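Local coordinates for protein FAD-dependent pyridine nucleotide-disulphide oxidoreductase (Desulfovibrio vulgaris, PDB 3IWA) that probably uses a flavin cofactor, FAD, to pass electrons between a nicotinamide nucleotide and an acceptor, as in other pyridine nucleotide-disulphide oxidoreductases, at residues Asp211-Val217 with Leu344-Ser348; Thr280-Thr284 with Val321-Asn325; Ala336-Trp340 with Ser350-Leu354; Val392-Arg397 with Ala457-Leu461. One frame throughout, in Å; residues are numbered along the deposited sequence.

Contact 1: Asp211-Val217 with Leu344-Ser348; sequences DLEKNDV and LFEGS
Asp-211, in the last turn of helix 202-214, reaches across to the loop 344-348, the turn of the hairpin between strands 340-343 and 348-353; the helix itself ends beside it in a Schellman motif whose positive-phi residue is Asp-216. The polar contacts centre on the Asp-211 carboxylate. With CG anti to the backbone N (chi1 -173°), its side chain extends to the turn, where OD1 accepts from Phe-345 N at 2.7 Å and OD2 takes two N-H groups, Glu-346 N on its syn lone pair and Gly-347 N from above the carboxylate plane. Three successive backbone donors thus fix the rotation of one buried carboxylate, a task that suits a short acid.

A salt bridge and an amide bond lie on the more exposed side. Lys-214 NZ forms a salt bridge of 2.7 Å to Glu-346 OE1, on the syn lone pair, while OE2 of the same glutamate accepts from Asn-215 ND2. That amide also gives a hydrogen bond to the helix carbonyl Asp-211 O, so it ties helix end and turn together.

Apolar and ring contacts complete the joint. Leu-212 CD2 lies 3.9 Å from Leu-344 CD2 and near the edge of the Phe-345 ring; Val-217 CG2 approaches Phe-345 obliquely. Val-176 of helix 169-182 touches both Leu-212 and Phe-345. The Asn-215 amide is stacked nearly parallel to the phenyl ring, their planes 5° apart, and a CH-pi contact places Asn-215 CB 3.5 Å from the centroid of the Phe-345 ring, over its face.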
loop_
_atom_site.group_PDB
_atom_site.type_symbol
_atom_site.label_atom_id
_atom_site.label_comp_id
_atom_site.label_asym_id
_atom_site.label_seq_id
_atom_site.Cartn_x
_atom_site.Cartn_y
_atom_site.Cartn_z
ATOM N N ASP A 211 -20.197 -15.515 1.292
ATOM C CA ASP A 211 -19.322 -15.995 2.327
ATOM C C ASP A 211 -20.149 -16.241 3.576
ATOM O O ASP A 211 -19.974 -17.269 4.215
ATOM C CB ASP A 211 -18.159 -15.030 2.595
ATOM C CG ASP A 211 -17.125 -15.608 3.583
ATOM O OD1 ASP A 211 -17.408 -15.612 4.794
ATOM O OD2 ASP A 211 -16.027 -16.053 3.178
ATOM N N LEU A 212 -21.071 -15.336 3.912
ATOM C CA LEU A 212 -21.877 -15.521 5.127
ATOM C C LEU A 212 -22.881 -16.696 4.990
ATOM O O LEU A 212 -22.985 -17.535 5.876
ATOM C CB LEU A 212 -22.628 -14.245 5.514
ATOM C CG LEU A 212 -21.855 -12.947 5.790
ATOM C CD1 LEU A 212 -22.824 -11.982 6.394
ATOM C CD2 LEU A 212 -20.646 -13.133 6.703
ATOM N N GLU A 213 -23.621 -16.729 3.891
ATOM C CA GLU A 213 -24.661 -17.719 3.713
ATOM C C GLU A 213 -24.152 -19.150 3.582
ATOM O O GLU A 213 -24.841 -20.089 3.973
ATOM C CB GLU A 213 -25.501 -17.384 2.510
ATOM C CG GLU A 213 -26.290 -16.132 2.688
ATOM C CD GLU A 213 -26.885 -15.667 1.391
ATOM O OE1 GLU A 213 -26.286 -15.987 0.339
ATOM O OE2 GLU A 213 -27.937 -14.985 1.423
ATOM N N LYS A 214 -22.952 -19.317 3.051
ATOM C CA LYS A 214 -22.422 -20.644 2.859
ATOM C C LYS A 214 -21.791 -21.167 4.151
ATOM O O LYS A 214 -21.530 -22.371 4.288
ATOM C CB LYS A 214 -21.477 -20.680 1.659
ATOM C CG LYS A 214 -20.008 -20.903 1.919
ATOM C CD LYS A 214 -19.262 -20.941 0.557
ATOM C CE LYS A 214 -17.912 -21.652 0.592
ATOM N NZ LYS A 214 -16.932 -20.960 -0.341
ATOM N N ASN A 215 -21.565 -20.272 5.105
ATOM C CA ASN A 215 -21.153 -20.698 6.438
ATOM C C ASN A 215 -22.309 -20.522 7.442
ATOM O O ASN A 215 -22.082 -20.244 8.610
ATOM C CB ASN A 215 -19.868 -19.965 6.874
ATOM C CG ASN A 215 -18.662 -20.324 6.000
ATOM O OD1 ASN A 215 -17.772 -21.078 6.411
ATOM N ND2 ASN A 215 -18.630 -19.784 4.793
ATOM N N ASP A 216 -23.540 -20.664 6.944
ATOM C CA ASP A 216 -24.753 -20.802 7.766
ATOM C C ASP A 216 -25.306 -19.529 8.409
ATOM O O ASP A 216 -26.248 -19.600 9.205
ATOM C CB ASP A 216 -24.542 -21.826 8.886
ATOM C CG ASP A 216 -24.290 -23.221 8.371
ATOM O OD1 ASP A 216 -24.354 -23.468 7.150
ATOM O OD2 ASP A 216 -24.051 -24.097 9.220
ATOM N N VAL A 217 -24.734 -18.375 8.100
ATOM C CA VAL A 217 -25.353 -17.137 8.519
ATOM C C VAL A 217 -26.448 -16.834 7.506
ATOM O O VAL A 217 -26.193 -16.761 6.313
ATOM C CB VAL A 217 -24.349 -15.990 8.609
ATOM C CG1 VAL A 217 -25.059 -14.710 8.892
ATOM C CG2 VAL A 217 -23.334 -16.291 9.672
ATOM N N LEU A 344 -13.985 -12.300 6.906
ATOM C CA LEU A 344 -15.195 -13.131 6.957
ATOM C C LEU A 344 -14.761 -14.599 7.110
ATOM O O LEU A 344 -13.661 -14.873 7.567
ATOM C CB LEU A 344 -16.117 -12.885 5.735
ATOM C CG LEU A 344 -16.558 -11.440 5.475
ATOM C CD1 LEU A 344 -17.306 -11.325 4.181
ATOM C CD2 LEU A 344 -17.400 -10.941 6.607
ATOM N N PHE A 345 -15.606 -15.555 6.771
ATOM C CA PHE A 345 -15.261 -16.951 7.051
ATOM C C PHE A 345 -14.065 -17.377 6.226
ATOM O O PHE A 345 -13.063 -17.802 6.771
ATOM C CB PHE A 345 -16.457 -17.858 6.836
ATOM C CG PHE A 345 -17.505 -17.684 7.884
ATOM C CD1 PHE A 345 -17.420 -18.374 9.076
ATOM C CD2 PHE A 345 -18.539 -16.787 7.701
ATOM C CE1 PHE A 345 -18.383 -18.202 10.077
ATOM C CE2 PHE A 345 -19.509 -16.598 8.675
ATOM C CZ PHE A 345 -19.438 -17.312 9.873
ATOM N N GLU A 346 -14.162 -17.216 4.916
ATOM C CA GLU A 346 -13.075 -17.588 4.000
ATOM C C GLU A 346 -12.486 -16.372 3.264
ATOM O O GLU A 346 -11.279 -16.277 3.094
ATOM C CB GLU A 346 -13.568 -18.642 3.000
ATOM C CG GLU A 346 -14.069 -19.942 3.660
ATOM C CD GLU A 346 -15.274 -20.525 2.934
ATOM O OE1 GLU A 346 -15.220 -20.604 1.680
ATOM O OE2 GLU A 346 -16.270 -20.896 3.605
ATOM N N GLY A 347 -13.315 -15.431 2.848
ATOM C CA GLY A 347 -12.789 -14.246 2.178
ATOM C C GLY A 347 -12.533 -13.097 3.127
ATOM O O GLY A 347 -12.910 -13.145 4.288
ATOM N N SER A 348 -11.878 -12.073 2.593
ATOM C CA SER A 348 -11.675 -10.800 3.239
ATOM C C SER A 348 -12.132 -9.743 2.288
ATOM O O SER A 348 -11.992 -9.904 1.102
ATOM C CB SER A 348 -10.210 -10.579 3.519
ATOM O OG SER A 348 -9.809 -11.397 4.598
#

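Contact 2: Thr280-Thr284 with Val321-Asn325; sequences TRMRT and VIGTN
Asn-325 ND2 serves two backbone carbonyls: it donates to Arg-281 O at 2.9 Å and, outside the two segments, to Ala-331 O. The bond to Arg-281 O is fairly straight, 154° at the hydrogen. The acceptor lies in the plane of the asparagine amide, whereas the donor meets the carbonyl well to one side of the C=O direction, at 114°, and tilted from its plane. An asparagine suits this buried place because its amide can satisfy main-chain oxygens without bringing in a charge.

The same nitrogen lies against the aliphatic base of Arg-281, with Asn-325 ND2 3.5 Å from Arg-281 CB. Beyond that base the arginine bends at chi2 (77°), and its far end leads away from the helix to a salt bridge with Asp-330. Arg-283, whose end instead comes nearer the helix, gives its NE to Pro-287 O.

Apolar packing involves the preceding turn of the helix. Met-282 has positive phi, and its side chain starts toward the helix: CB rests 3.6 Å from Ile-322 CG1, and CG lies 4.2 Å from Val-321 CG1. The methionine crosses both branched side chains at about a right angle, then curls away through bends at chi2 and chi3. A flexible, unbranched residue suits such a path, while the valine and isoleucine offer broad hydrocarbon surfaces.

The loop 280-284 thus lies against helix 314-326 just before strand 289-291, whose Phe-290 touches Ile-322, Asn-325 and Arg-283. Ile-322 also packs on Leu-14 and Ala-18 of helix 14-25, and Val-321 on Glu-430 of the second subunit.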
loop_
_atom_site.group_PDB
_atom_site.type_symbol
_atom_site.label_atom_id
_atom_site.label_comp_id
_atom_site.label_asym_id
_atom_site.label_seq_id
_atom_site.Cartn_x
_atom_site.Cartn_y
_atom_site.Cartn_z
ATOM N N THR A 280 -7.687 20.845 12.702
ATOM C CA THR A 280 -6.791 19.746 12.402
ATOM C C THR A 280 -5.865 19.447 13.547
ATOM O O THR A 280 -5.226 18.411 13.533
ATOM C CB THR A 280 -5.941 19.998 11.162
ATOM O OG1 THR A 280 -5.110 21.103 11.432
ATOM C CG2 THR A 280 -6.810 20.293 9.959
ATOM N N ARG A 281 -5.795 20.338 14.535
ATOM C CA ARG A 281 -5.052 20.058 15.777
ATOM C C ARG A 281 -5.898 19.267 16.796
ATOM O O ARG A 281 -5.436 18.973 17.898
ATOM C CB ARG A 281 -4.563 21.364 16.421
ATOM C CG ARG A 281 -3.275 21.910 15.892
ATOM C CD ARG A 281 -3.438 22.595 14.549
ATOM N NE ARG A 281 -2.141 23.066 14.048
ATOM C CZ ARG A 281 -1.944 23.597 12.833
ATOM N NH1 ARG A 281 -2.961 23.755 11.990
ATOM N NH2 ARG A 281 -0.727 23.985 12.457
ATOM N N MET A 282 -7.132 18.949 16.390
ATOM C CA MET A 282 -8.165 18.284 17.186
ATOM C C MET A 282 -8.781 19.164 18.283
ATOM O O MET A 282 -9.415 18.655 19.206
ATOM C CB MET A 282 -7.692 16.920 17.712
ATOM C CG MET A 282 -7.175 15.936 16.611
ATOM S SD MET A 282 -8.230 15.590 15.176
ATOM C CE MET A 282 -9.563 14.728 16.012
ATOM N N ARG A 283 -8.659 20.481 18.133
ATOM C CA ARG A 283 -9.273 21.461 19.021
ATOM C C ARG A 283 -10.705 21.751 18.646
ATOM O O ARG A 283 -10.983 22.028 17.494
ATOM C CB ARG A 283 -8.540 22.811 18.954
ATOM C CG ARG A 283 -7.150 22.822 19.566
ATOM C CD ARG A 283 -6.617 24.244 19.760
ATOM N NE ARG A 283 -5.500 24.212 20.698
ATOM C CZ ARG A 283 -4.225 24.029 20.352
ATOM N NH1 ARG A 283 -3.287 23.960 21.296
ATOM N NH2 ARG A 283 -3.891 23.895 19.071
ATOM N N THR A 284 -11.593 21.767 19.638
ATOM C CA THR A 284 -12.989 22.180 19.441
ATOM C C THR A 284 -13.089 23.705 19.268
ATOM O O THR A 284 -12.104 24.379 19.123
ATOM C CB THR A 284 -13.853 21.756 20.644
ATOM O OG1 THR A 284 -13.461 22.490 21.802
ATOM C CG2 THR A 284 -13.677 20.291 20.948
ATOM N N VAL A 321 -1.951 12.702 18.421
ATOM C CA VAL A 321 -1.923 14.123 18.094
ATOM C C VAL A 321 -2.494 14.919 19.256
ATOM O O VAL A 321 -1.934 15.961 19.585
ATOM C CB VAL A 321 -2.692 14.430 16.783
ATOM C CG1 VAL A 321 -3.007 15.923 16.606
ATOM C CG2 VAL A 321 -1.914 13.862 15.553
ATOM N N ILE A 322 -3.571 14.439 19.904
ATOM C CA ILE A 322 -4.121 15.205 20.999
ATOM C C ILE A 322 -3.086 15.239 22.146
ATOM O O ILE A 322 -2.816 16.280 22.723
ATOM C CB ILE A 322 -5.503 14.697 21.497
ATOM C CG1 ILE A 322 -6.569 14.900 20.414
ATOM C CG2 ILE A 322 -5.849 15.411 22.837
ATOM C CD1 ILE A 322 -7.876 14.120 20.615
ATOM N N GLY A 323 -2.462 14.113 22.425
ATOM C CA GLY A 323 -1.379 14.038 23.426
ATOM C C GLY A 323 -0.253 15.053 23.290
ATOM O O GLY A 323 0.154 15.712 24.259
ATOM N N THR A 324 0.234 15.176 22.068
ATOM C CA THR A 324 1.302 16.083 21.685
ATOM C C THR A 324 0.857 17.528 21.789
ATOM O O THR A 324 1.622 18.404 22.246
ATOM C CB THR A 324 1.748 15.704 20.225
ATOM O OG1 THR A 324 2.264 14.371 20.245
ATOM C CG2 THR A 324 2.798 16.641 19.644
ATOM N N ASN A 325 -0.373 17.805 21.359
ATOM C CA ASN A 325 -0.874 19.162 21.418
ATOM C C ASN A 325 -1.238 19.603 22.853
ATOM O O ASN A 325 -1.161 20.770 23.126
ATOM C CB ASN A 325 -2.034 19.362 20.437
ATOM C CG ASN A 325 -1.576 19.242 18.998
ATOM O OD1 ASN A 325 -0.370 19.300 18.757
ATOM N ND2 ASN A 325 -2.519 19.088 18.035
#

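Contact 3: Ala336-Trp340 with Ser350-Leu354; sequences AVGSW and SGAGL
This is an antiparallel pairing at the edge of the five-stranded sheet, where Trp-340 begins strand 340-343 and lies beside Gly-351 of strand 348-353. The two form a hydrogen-bonded pair: Trp-340 N donates to Gly-351 O at 2.9 Å, and Gly-351 N returns a bond to Trp-340 O. That carbonyl also accepts Ser-350 OG at 2.7 Å, so two donors share it. Farther along, Gly-353 N donates to Val-337 O from above the carbonyl plane, and Ser-339 CA makes a CA-H...O contact to Gly-351 O.

With chi1 at 60°, Trp-340 CG sits between its own backbone N and carbonyl carbon, folding the indole over the neighbouring strand. Gly-351 N lies 3.6 Å above the ring plane, over its centre, and Ser-350 C toward the rim. Gly-351 has no side chain, so the indole can lie directly on its backbone.

From the second subunit, Glu-436 accepts from Val-337 N and Gly-338 N with its carboxylate and from Ser-339 OG with its carbonyl. A water accepts from Trp-340 NE1 at 2.9 Å and donates weakly to Gly-353 O. The buried indole N-H is thus satisfied by water while the ring lies over the peptide backbone.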
loop_
_atom_site.group_PDB
_atom_site.type_symbol
_atom_site.label_atom_id
_atom_site.label_comp_id
_atom_site.label_asym_id
_atom_site.label_seq_id
_atom_site.Cartn_x
_atom_site.Cartn_y
_atom_site.Cartn_z
ATOM N N ALA A 336 -9.809 12.141 6.988
ATOM C CA ALA A 336 -9.786 10.738 6.649
ATOM C C ALA A 336 -10.386 10.476 5.273
ATOM O O ALA A 336 -11.135 11.320 4.728
ATOM C CB ALA A 336 -10.507 9.945 7.698
ATOM N N VAL A 337 -10.022 9.315 4.717
ATOM C CA VAL A 337 -10.680 8.779 3.548
ATOM C C VAL A 337 -11.510 7.519 3.817
ATOM O O VAL A 337 -12.234 7.089 2.930
ATOM C CB VAL A 337 -9.674 8.510 2.390
ATOM C CG1 VAL A 337 -8.929 9.809 2.035
ATOM C CG2 VAL A 337 -8.721 7.384 2.733
ATOM N N GLY A 338 -11.415 6.922 4.999
ATOM C CA GLY A 338 -12.304 5.798 5.346
ATOM C C GLY A 338 -11.834 4.374 5.012
ATOM O O GLY A 338 -12.625 3.503 4.701
ATOM N N SER A 339 -10.543 4.130 5.089
ATOM C CA SER A 339 -10.007 2.812 4.886
ATOM C C SER A 339 -10.600 1.791 5.849
ATOM O O SER A 339 -10.814 2.092 7.005
ATOM C CB SER A 339 -8.503 2.885 5.097
ATOM O OG SER A 339 -7.959 3.897 4.288
ATOM N N TRP A 340 -10.814 0.570 5.399
ATOM C CA TRP A 340 -11.435 -0.446 6.251
ATOM C C TRP A 340 -11.065 -1.832 5.739
ATOM O O TRP A 340 -10.662 -1.992 4.600
ATOM C CB TRP A 340 -12.972 -0.289 6.283
ATOM C CG TRP A 340 -13.602 -0.413 4.917
ATOM C CD1 TRP A 340 -13.768 0.576 4.009
ATOM C CD2 TRP A 340 -14.082 -1.613 4.289
ATOM N NE1 TRP A 340 -14.344 0.070 2.851
ATOM C CE2 TRP A 340 -14.500 -1.279 2.998
ATOM C CE3 TRP A 340 -14.135 -2.953 4.677
ATOM C CZ2 TRP A 340 -15.042 -2.233 2.113
ATOM C CZ3 TRP A 340 -14.659 -3.879 3.799
ATOM C CH2 TRP A 340 -15.127 -3.511 2.545
ATOM N N SER A 350 -11.996 -5.352 1.699
ATOM C CA SER A 350 -11.265 -4.158 2.117
ATOM C C SER A 350 -11.504 -3.027 1.146
ATOM O O SER A 350 -11.904 -3.270 0.035
ATOM C CB SER A 350 -9.772 -4.472 2.236
ATOM O OG SER A 350 -9.120 -3.386 2.847
ATOM N N GLY A 351 -11.283 -1.789 1.579
ATOM C CA GLY A 351 -11.586 -0.591 0.757
ATOM C C GLY A 351 -11.240 0.775 1.387
ATOM O O GLY A 351 -10.712 0.852 2.472
ATOM N N ALA A 352 -11.525 1.844 0.674
ATOM C CA ALA A 352 -11.225 3.197 1.112
ATOM C C ALA A 352 -11.957 4.128 0.204
ATOM O O ALA A 352 -12.127 3.814 -0.944
ATOM C CB ALA A 352 -9.720 3.505 1.074
ATOM N N GLY A 353 -12.374 5.270 0.719
ATOM C CA GLY A 353 -13.032 6.257 -0.080
ATOM C C GLY A 353 -14.470 5.831 -0.375
ATOM O O GLY A 353 -15.072 5.030 0.356
ATOM N N LEU A 354 -14.990 6.348 -1.478
ATOM C CA LEU A 354 -16.383 6.151 -1.843
ATOM C C LEU A 354 -16.631 4.901 -2.653
ATOM O O LEU A 354 -15.789 4.478 -3.447
ATOM C CB LEU A 354 -16.875 7.332 -2.652
ATOM C CG LEU A 354 -16.639 8.693 -2.037
ATOM C CD1 LEU A 354 -17.041 9.782 -3.015
ATOM C CD2 LEU A 354 -17.392 8.789 -0.728
HETATM O O HOH W 1 -15.119 1.721 0.570
#

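Contact 4: Val392-Arg397 with Ala457-Leu461; sequences VDRPTR and ADNVL
The guanidinium of Arg-397 has Leu-461 CD1 over one face, 4.0 Å above the plane and toward the rim, and the carboxylate of Asp-458 at its edge. Guanidinium and carboxylate stand almost upright to each other, 80° between planes, and NH2 makes the salt bridge to Asp-458 OD1, modelled very short, so its exact length is doubtful. A bend at chi3 (75°) turns the arginine's end toward the helix. The other oxygen, Asp-458 OD2, forms a salt bridge with Arg-320 of the second subunit, so one aspartate joins a turn of its own chain to the partner.

Leu-461 lies between the two arginines. Its CD1 lies 3.6 Å from Val-392 CG1, and its CD2 3.5 Å from Arg-394 CG; a forked side chain suits a place with a neighbour for each methyl. Val-392 is branched too, and its CG2 meets Ala-457 CB at 4.1 Å, where a small residue lets the helix come close. Val-429 of helix 429-433 touches Val-392, Ala-457 and Leu-461.

Helix 449-461, near the end of the chain, therefore packs on the turn joining strands 386-393 and 399-406. Such helices laid against an antiparallel sheet are characteristic of the dimerisation domain of this family.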
loop_
_atom_site.group_PDB
_atom_site.type_symbol
_atom_site.label_atom_id
_atom_site.label_comp_id
_atom_site.label_asym_id
_atom_site.label_seq_id
_atom_site.Cartn_x
_atom_site.Cartn_y
_atom_site.Cartn_z
ATOM N N VAL A 392 -14.369 6.041 -10.104
ATOM C CA VAL A 392 -13.716 7.104 -10.867
ATOM C C VAL A 392 -14.699 8.201 -11.233
ATOM O O VAL A 392 -15.802 7.920 -11.701
ATOM C CB VAL A 392 -13.133 6.523 -12.176
ATOM C CG1 VAL A 392 -12.527 7.617 -13.021
ATOM C CG2 VAL A 392 -12.123 5.434 -11.868
ATOM N N ASP A 393 -14.299 9.454 -11.064
ATOM C CA ASP A 393 -15.107 10.536 -11.530
ATOM C C ASP A 393 -14.865 10.773 -13.022
ATOM O O ASP A 393 -13.750 11.074 -13.397
ATOM C CB ASP A 393 -14.760 11.819 -10.790
ATOM C CG ASP A 393 -15.673 12.981 -11.181
ATOM O OD1 ASP A 393 -16.883 12.726 -11.304
ATOM O OD2 ASP A 393 -15.191 14.123 -11.338
ATOM N N ARG A 394 -15.901 10.689 -13.853
ATOM C CA ARG A 394 -15.730 10.882 -15.310
ATOM C C ARG A 394 -15.027 12.167 -15.741
ATOM O O ARG A 394 -13.995 12.101 -16.401
ATOM C CB ARG A 394 -17.053 10.747 -16.073
ATOM C CG ARG A 394 -17.326 9.347 -16.613
ATOM C CD ARG A 394 -18.372 9.340 -17.750
ATOM N NE ARG A 394 -19.158 8.107 -17.690
ATOM C CZ ARG A 394 -18.888 6.976 -18.357
ATOM N NH1 ARG A 394 -17.848 6.885 -19.196
ATOM N NH2 ARG A 394 -19.689 5.912 -18.196
ATOM N N PRO A 395 -15.573 13.336 -15.389
ATOM C CA PRO A 395 -14.971 14.574 -15.915
ATOM C C PRO A 395 -13.576 14.967 -15.435
ATOM O O PRO A 395 -12.860 15.694 -16.137
ATOM C CB PRO A 395 -15.957 15.675 -15.492
ATOM C CG PRO A 395 -17.034 14.999 -14.664
ATOM C CD PRO A 395 -16.950 13.535 -14.911
ATOM N N THR A 396 -13.205 14.573 -14.232
ATOM C CA THR A 396 -11.886 14.939 -13.690
ATOM C C THR A 396 -10.884 13.798 -13.847
ATOM O O THR A 396 -9.692 14.002 -13.743
ATOM C CB THR A 396 -12.002 15.228 -12.206
ATOM O OG1 THR A 396 -12.541 14.064 -11.550
ATOM C CG2 THR A 396 -12.922 16.451 -11.975
ATOM N N ARG A 397 -11.408 12.600 -14.072
ATOM C CA ARG A 397 -10.655 11.368 -14.008
ATOM C C ARG A 397 -10.115 11.083 -12.585
ATOM O O ARG A 397 -9.183 10.329 -12.436
ATOM C CB ARG A 397 -9.518 11.360 -15.041
ATOM C CG ARG A 397 -9.966 11.569 -16.473
ATOM C CD ARG A 397 -8.752 11.680 -17.455
ATOM N NE ARG A 397 -8.119 10.386 -17.739
ATOM C CZ ARG A 397 -8.549 9.497 -18.642
ATOM N NH1 ARG A 397 -9.647 9.712 -19.380
ATOM N NH2 ARG A 397 -7.890 8.363 -18.816
ATOM N N ALA A 457 -9.907 1.409 -16.403
ATOM C CA ALA A 457 -10.651 2.652 -16.178
ATOM C C ALA A 457 -10.366 3.767 -17.213
ATOM O O ALA A 457 -11.244 4.558 -17.586
ATOM C CB ALA A 457 -10.348 3.159 -14.775
ATOM N N ASP A 458 -9.107 3.895 -17.608
ATOM C CA ASP A 458 -8.736 4.822 -18.674
ATOM C C ASP A 458 -9.398 4.364 -19.989
ATOM O O ASP A 458 -9.900 5.185 -20.743
ATOM C CB ASP A 458 -7.212 4.886 -18.799
ATOM C CG ASP A 458 -6.738 5.617 -20.044
ATOM O OD1 ASP A 458 -7.340 6.609 -20.480
ATOM O OD2 ASP A 458 -5.713 5.200 -20.567
ATOM N N ASN A 459 -9.416 3.054 -20.223
ATOM C CA ASN A 459 -10.157 2.481 -21.345
ATOM C C ASN A 459 -11.698 2.690 -21.266
ATOM O O ASN A 459 -12.336 3.121 -22.251
ATOM C CB ASN A 459 -9.829 0.981 -21.492
ATOM C CG ASN A 459 -8.412 0.737 -21.990
ATOM O OD1 ASN A 459 -7.719 1.659 -22.413
ATOM N ND2 ASN A 459 -7.970 -0.499 -21.899
ATOM N N VAL A 460 -12.302 2.383 -20.107
ATOM C CA VAL A 460 -13.745 2.633 -19.944
ATOM C C VAL A 460 -14.032 4.115 -20.185
ATOM O O VAL A 460 -14.924 4.432 -20.943
ATOM C CB VAL A 460 -14.312 2.164 -18.592
ATOM C CG1 VAL A 460 -15.741 2.732 -18.381
ATOM C CG2 VAL A 460 -14.313 0.664 -18.511
ATOM N N LEU A 461 -13.251 5.026 -19.622
ATOM C CA LEU A 461 -13.482 6.470 -19.872
ATOM C C LEU A 461 -13.243 6.983 -21.323
ATOM O O LEU A 461 -13.660 8.093 -21.673
ATOM C CB LEU A 461 -12.660 7.334 -18.894
ATOM C CG LEU A 461 -12.935 7.245 -17.374
ATOM C CD1 LEU A 461 -11.995 8.155 -16.581
ATOM C CD2 LEU A 461 -14.375 7.578 -17.050
#

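Following the chain from its N terminus, helix 202-214 supplies the first half of contact 1, whose loop closes only at 344-348. Contact 2 opens and closes within that long excursion, joining 280-284 to helix 314-326 on the opposite side of the chain's centre, 40 Å away between centres. Contact 3 crosses contact 1: 336-340 comes before 344-348, and 350-354 after it, so the two share one hairpin, gripped at its base by contact 3 and at its turn by contact 1. Contact 4 follows in series, tying the C-terminal helix to the same antiparallel sheet that contact 3 reaches. Contacts 3 and 4 both meet the second subunit.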